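Local coordinates for prophage Lp1 protein 11 (Lactobacillus plantarum WCFS1, PDB 3B7H) that probably binds DNA through its all-helical Cro/C1-type helix-turn-helix domain, perhaps as a prophage regulator, at residues Met13-Gln18 and Leu60-His65; Leu21-Val26 and Ser35-Met40. All blocks are in the same frame, centred on the assembly; numbering follows the deposited sequence.

Contact 1: Met13-Gln18 and Leu60-His65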
loop_
_atom_site.group_PDB
_atom_site.type_symbol
_atom_site.label_atom_id
_atom_site.label_comp_id
_atom_site.label_asym_id
_atom_site.label_seq_id
_atom_site.Cartn_x
_atom_site.Cartn_y
_atom_site.Cartn_z
ATOM N N MET A 13 -10.581 7.449 -6.711
ATOM C CA MET A 13 -11.470 8.263 -7.515
ATOM C C MET A 13 -12.726 8.659 -6.743
ATOM O O MET A 13 -13.176 9.780 -6.862
ATOM C CB MET A 13 -11.832 7.525 -8.821
ATOM C CG MET A 13 -12.667 8.333 -9.813
ATOM S SD MET A 13 -11.934 9.904 -10.314
ATOM C CE MET A 13 -10.275 9.411 -10.465
ATOM N N GLU A 14 -13.283 7.773 -5.935
ATOM C CA GLU A 14 -14.400 8.157 -5.086
ATOM C C GLU A 14 -14.055 9.288 -4.135
ATOM O O GLU A 14 -14.837 10.202 -3.969
ATOM C CB GLU A 14 -14.858 7.021 -4.211
ATOM C CG GLU A 14 -15.507 5.832 -4.881
ATOM C CD GLU A 14 -15.872 4.726 -3.848
ATOM O OE1 GLU A 14 -15.551 4.931 -2.628
ATOM O OE2 GLU A 14 -16.502 3.688 -4.250
ATOM N N LEU A 15 -12.913 9.193 -3.471
ATOM C CA LEU A 15 -12.479 10.232 -2.543
ATOM C C LEU A 15 -12.160 11.568 -3.212
ATOM O O LEU A 15 -12.487 12.621 -2.668
ATOM C CB LEU A 15 -11.261 9.793 -1.735
ATOM C CG LEU A 15 -11.385 8.612 -0.779
ATOM C CD1 LEU A 15 -10.034 8.339 -0.132
ATOM C CD2 LEU A 15 -12.463 8.839 0.265
ATOM N N ILE A 16 -11.473 11.524 -4.341
ATOM C CA ILE A 16 -11.185 12.715 -5.153
ATOM C C ILE A 16 -12.476 13.418 -5.537
ATOM O O ILE A 16 -12.610 14.643 -5.401
ATOM C CB ILE A 16 -10.452 12.316 -6.438
ATOM C CG1 ILE A 16 -9.003 11.968 -6.143
ATOM C CG2 ILE A 16 -10.477 13.425 -7.489
ATOM C CD1 ILE A 16 -8.204 11.477 -7.383
ATOM N N THR A 17 -13.431 12.630 -6.014
ATOM C CA THR A 17 -14.724 13.136 -6.467
ATOM C C THR A 17 -15.535 13.761 -5.322
ATOM O O THR A 17 -16.161 14.821 -5.483
ATOM C CB THR A 17 -15.522 12.001 -7.146
ATOM O OG1 THR A 17 -14.777 11.540 -8.273
ATOM C CG2 THR A 17 -16.867 12.481 -7.639
ATOM N N GLN A 18 -15.516 13.115 -4.165
ATOM C CA GLN A 18 -16.133 13.701 -2.963
ATOM C C GLN A 18 -15.512 15.046 -2.572
ATOM O O GLN A 18 -16.198 15.888 -2.038
ATOM C CB GLN A 18 -16.095 12.715 -1.785
ATOM C CG GLN A 18 -16.993 11.492 -2.008
ATOM C CD GLN A 18 -16.932 10.463 -0.878
ATOM O OE1 GLN A 18 -16.189 10.625 0.117
ATOM N NE2 GLN A 18 -17.736 9.385 -1.026
ATOM N N LEU A 60 -5.032 14.896 -0.437
ATOM C CA LEU A 60 -6.403 14.761 0.016
ATOM C C LEU A 60 -6.612 15.148 1.475
ATOM O O LEU A 60 -7.757 15.326 1.888
ATOM C CB LEU A 60 -6.873 13.335 -0.198
ATOM C CG LEU A 60 -7.127 12.961 -1.652
ATOM C CD1 LEU A 60 -7.567 11.528 -1.676
ATOM C CD2 LEU A 60 -8.192 13.851 -2.293
ATOM N N GLY A 61 -5.522 15.282 2.252
ATOM C CA GLY A 61 -5.613 15.591 3.683
ATOM C C GLY A 61 -6.066 14.412 4.539
ATOM O O GLY A 61 -6.636 14.588 5.605
ATOM N N ILE A 62 -5.823 13.199 4.064
ATOM C CA ILE A 62 -6.174 12.007 4.811
ATOM C C ILE A 62 -4.915 11.195 5.042
ATOM O O ILE A 62 -3.941 11.341 4.306
ATOM C CB ILE A 62 -7.209 11.135 4.067
ATOM C CG1 ILE A 62 -6.680 10.639 2.729
ATOM C CG2 ILE A 62 -8.504 11.908 3.816
ATOM C CD1 ILE A 62 -7.680 9.752 1.996
ATOM N N SER A 63 -4.966 10.327 6.053
ATOM C CA SER A 63 -3.901 9.362 6.360
ATOM C C SER A 63 -4.094 8.129 5.480
ATOM O O SER A 63 -5.222 7.829 5.082
ATOM C CB SER A 63 -3.931 8.948 7.832
ATOM O OG SER A 63 -5.022 8.094 8.127
ATOM N N VAL A 64 -2.989 7.446 5.199
ATOM C CA VAL A 64 -2.991 6.207 4.442
ATOM C C VAL A 64 -3.818 5.167 5.179
ATOM O O VAL A 64 -4.559 4.406 4.573
ATOM C CB VAL A 64 -1.546 5.702 4.196
ATOM C CG1 VAL A 64 -1.508 4.215 3.793
ATOM C CG2 VAL A 64 -0.876 6.542 3.135
ATOM N N HIS A 65 -3.697 5.140 6.495
ATOM C CA HIS A 65 -4.543 4.296 7.334
ATOM C C HIS A 65 -6.018 4.498 7.039
ATOM O O HIS A 65 -6.749 3.525 6.818
ATOM C CB HIS A 65 -4.236 4.598 8.793
ATOM C CG HIS A 65 -5.087 3.869 9.769
ATOM N ND1 HIS A 65 -5.149 2.495 9.829
ATOM C CD2 HIS A 65 -5.851 4.322 10.780
ATOM C CE1 HIS A 65 -5.942 2.133 10.823
ATOM N NE2 HIS A 65 -6.388 3.224 11.412
#
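L15 reaches from helix 4-18 to the end of helix 50-60 and the turn that leads to helix 64-67, and the whole contact is apolar. Its CB lies 4.1 Å from CD1 of L60, while further out CD1 of L15 presses on CD1 of I62 at 3.5 Å, tighter than usual for two methyl groups. L15 and I62 meet at an oblique angle. I62 carries CG1 between its backbone N and carbonyl carbon (chi1 61°), and an extended chi2 (179°) then sends CD1 out to L15. The other methyl of L60, CD2, turns to I16, 4.4 Å from its CG1, so the leucine fork serves two neighbouring residues of one helical turn.

In the five-helix Cro/C1-type fold this joins the C-terminal end of the first helix to the last residue of helix 50-60 and the turn after it. That turn is shaped by a Schellman motif, in which G61 adopts positive phi (74°) after L60, and by S63, whose OG caps D66 N at the start of the next helix.

Beside the apolar contact, Q19 NE2 bonds to L60 O. Within helix 4-18, T17 OG1 donates to M13 O at 2.8 Å, from the opposite face of the carbonyl plane to T17 N, which gives that oxygen two donors. Just past the turn, H65 stacks its ring on H65 of the second subunit.

Contact 2: Leu21-Val26 and Ser35-Met40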
loop_
_atom_site.group_PDB
_atom_site.type_symbol
_atom_site.label_atom_id
_atom_site.label_comp_id
_atom_site.label_asym_id
_atom_site.label_seq_id
_atom_site.Cartn_x
_atom_site.Cartn_y
_atom_site.Cartn_z
ATOM N N LEU A 21 -12.464 17.496 -6.538
ATOM C CA LEU A 21 -11.190 17.567 -7.252
ATOM C C LEU A 21 -11.312 16.705 -8.509
ATOM O O LEU A 21 -12.312 16.028 -8.733
ATOM C CB LEU A 21 -10.046 17.042 -6.370
ATOM C CG LEU A 21 -9.679 17.862 -5.130
ATOM C CD1 LEU A 21 -8.944 17.041 -4.106
ATOM C CD2 LEU A 21 -8.847 19.047 -5.543
ATOM N N THR A 22 -10.276 16.723 -9.321
ATOM C CA THR A 22 -10.170 15.795 -10.426
ATOM C C THR A 22 -8.861 15.030 -10.235
ATOM O O THR A 22 -7.969 15.497 -9.531
ATOM C CB THR A 22 -10.188 16.529 -11.790
ATOM O OG1 THR A 22 -9.123 17.488 -11.852
ATOM C CG2 THR A 22 -11.516 17.236 -12.015
ATOM N N ILE A 23 -8.754 13.854 -10.842
ATOM C CA ILE A 23 -7.530 13.082 -10.746
ATOM C C ILE A 23 -6.336 13.875 -11.274
ATOM O O ILE A 23 -5.245 13.798 -10.728
ATOM C CB ILE A 23 -7.655 11.684 -11.429
ATOM C CG1 ILE A 23 -6.378 10.854 -11.183
ATOM C CG2 ILE A 23 -7.955 11.794 -12.930
ATOM C CD1 ILE A 23 -6.206 10.361 -9.748
ATOM N N ASN A 24 -6.552 14.668 -12.314
ATOM C CA ASN A 24 -5.495 15.479 -12.894
ATOM C C ASN A 24 -5.034 16.576 -11.949
ATOM O O ASN A 24 -3.846 16.859 -11.839
ATOM C CB ASN A 24 -6.007 16.091 -14.206
ATOM C CG ASN A 24 -4.973 16.920 -14.923
ATOM O OD1 ASN A 24 -5.067 18.156 -14.974
ATOM N ND2 ASN A 24 -4.003 16.249 -15.517
ATOM N N ARG A 25 -5.981 17.205 -11.273
ATOM C CA ARG A 25 -5.655 18.218 -10.285
ATOM C C ARG A 25 -4.851 17.631 -9.102
ATOM O O ARG A 25 -3.871 18.219 -8.642
ATOM C CB ARG A 25 -6.944 18.861 -9.788
ATOM C CG ARG A 25 -6.760 20.006 -8.818
ATOM C CD ARG A 25 -5.686 20.999 -9.268
ATOM N NE ARG A 25 -5.607 22.149 -8.357
ATOM C CZ ARG A 25 -4.617 23.050 -8.344
ATOM N NH1 ARG A 25 -3.587 22.958 -9.195
ATOM N NH2 ARG A 25 -4.654 24.053 -7.470
ATOM N N VAL A 26 -5.277 16.459 -8.634
ATOM C CA VAL A 26 -4.602 15.761 -7.550
ATOM C C VAL A 26 -3.210 15.389 -8.023
ATOM O O VAL A 26 -2.247 15.600 -7.327
ATOM C CB VAL A 26 -5.395 14.526 -7.118
ATOM C CG1 VAL A 26 -4.583 13.636 -6.197
ATOM C CG2 VAL A 26 -6.679 14.960 -6.442
ATOM N N SER A 35 1.995 9.740 -16.677
ATOM C CA SER A 35 2.347 8.335 -16.808
ATOM C C SER A 35 1.987 7.537 -15.537
ATOM O O SER A 35 1.420 6.446 -15.634
ATOM C CB SER A 35 3.841 8.198 -17.190
ATOM O OG SER A 35 4.694 8.615 -16.137
ATOM N N THR A 36 2.272 8.109 -14.365
ATOM C CA THR A 36 1.982 7.447 -13.098
ATOM C C THR A 36 0.470 7.385 -12.858
ATOM O O THR A 36 -0.060 6.358 -12.420
ATOM C CB THR A 36 2.635 8.165 -11.891
ATOM O OG1 THR A 36 4.062 8.277 -12.068
ATOM C CG2 THR A 36 2.330 7.386 -10.605
ATOM N N VAL A 37 -0.204 8.499 -13.150
ATOM C CA VAL A 37 -1.669 8.599 -13.100
ATOM C C VAL A 37 -2.309 7.545 -14.027
ATOM O O VAL A 37 -3.138 6.758 -13.613
ATOM C CB VAL A 37 -2.130 10.032 -13.552
ATOM C CG1 VAL A 37 -3.624 10.063 -13.898
ATOM C CG2 VAL A 37 -1.786 11.070 -12.513
ATOM N N ASN A 38 -1.889 7.526 -15.285
ATOM C CA ASN A 38 -2.411 6.560 -16.241
ATOM C C ASN A 38 -2.226 5.110 -15.761
ATOM O O ASN A 38 -3.139 4.294 -15.882
ATOM C CB ASN A 38 -1.776 6.783 -17.642
ATOM C CG ASN A 38 -2.251 8.097 -18.321
ATOM O OD1 ASN A 38 -3.323 8.628 -17.999
ATOM N ND2 ASN A 38 -1.441 8.618 -19.258
ATOM N N ALA A 39 -1.044 4.817 -15.207
ATOM C CA ALA A 39 -0.700 3.462 -14.717
ATOM C C ALA A 39 -1.648 2.990 -13.606
ATOM O O ALA A 39 -2.187 1.874 -13.633
ATOM C CB ALA A 39 0.738 3.422 -14.240
ATOM N N MET A 40 -1.865 3.877 -12.640
ATOM C CA MET A 40 -2.831 3.652 -11.551
ATOM C C MET A 40 -4.129 3.015 -12.039
ATOM O O MET A 40 -4.591 2.045 -11.438
ATOM C CB MET A 40 -3.122 4.990 -10.856
ATOM C CG MET A 40 -4.219 4.976 -9.804
ATOM S SD MET A 40 -3.929 6.296 -8.577
ATOM C CE MET A 40 -4.208 7.774 -9.541
#
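The helix-turn-helix of Cro/C1-type domains pairs two short helices, here 23-30 and 34-41, and the second of them is by family precedent the probable recognition helix. I23, in the first turn of the leading helix, makes both of the side-chain contacts between the segments. With CG1 anti to the backbone N (chi1 -175°), its longer branch extends toward helix 34-41. CG1 of I23 rests 3.9 Å from CG1 of V37, the two side chains sliding past each other in opposite directions. One helical turn further along, M40 meets the isoleucine tip to tip: M40 CE stands 3.3 Å from I23 CD1, shorter than usual van der Waals contact, and 4.1 Å from I23 CG1. The methionine is bent at chi3 (68°), which sets CE at an angle to the extended first part of the chain. Beyond the pair, M40 also packs on S9 and L12 of helix 4-18, and I23 on F41.

Helix 23-30 is started by T22 at its N-cap, whose OG1 accepts from R25 N at 3.2 Å with an N-H...O angle of 154°. The cap closes the first turn, from which I23 projects. No hydrogen bond links the two segments, so direct attachment between them rests on the van der Waals fit of branched aliphatic groups and a thioether chain.

Both contacts are apolar and lack a hydrogen bond across them, yet they hold different elements. Contact 2 is buried and joins the two helices of the helix-turn-helix; contact 1 is partly buried and fastens helix 4-18 to the end of helix 50-60 and the turn that follows. The second segment of contact 1 continues, at S63-H65, into the interface with the second subunit, which does not touch contact 2. Along the chain, contact 2 is nested within the loop that contact 1 closes. Their centres lie 13 Å apart, but they meet through M13 and I16, both packed on I23, and I16 O probably accepts a hydrogen bond from L21 N. In chemistry, contact 2 adds a methionine thioether to the branched aliphatic groups common to both.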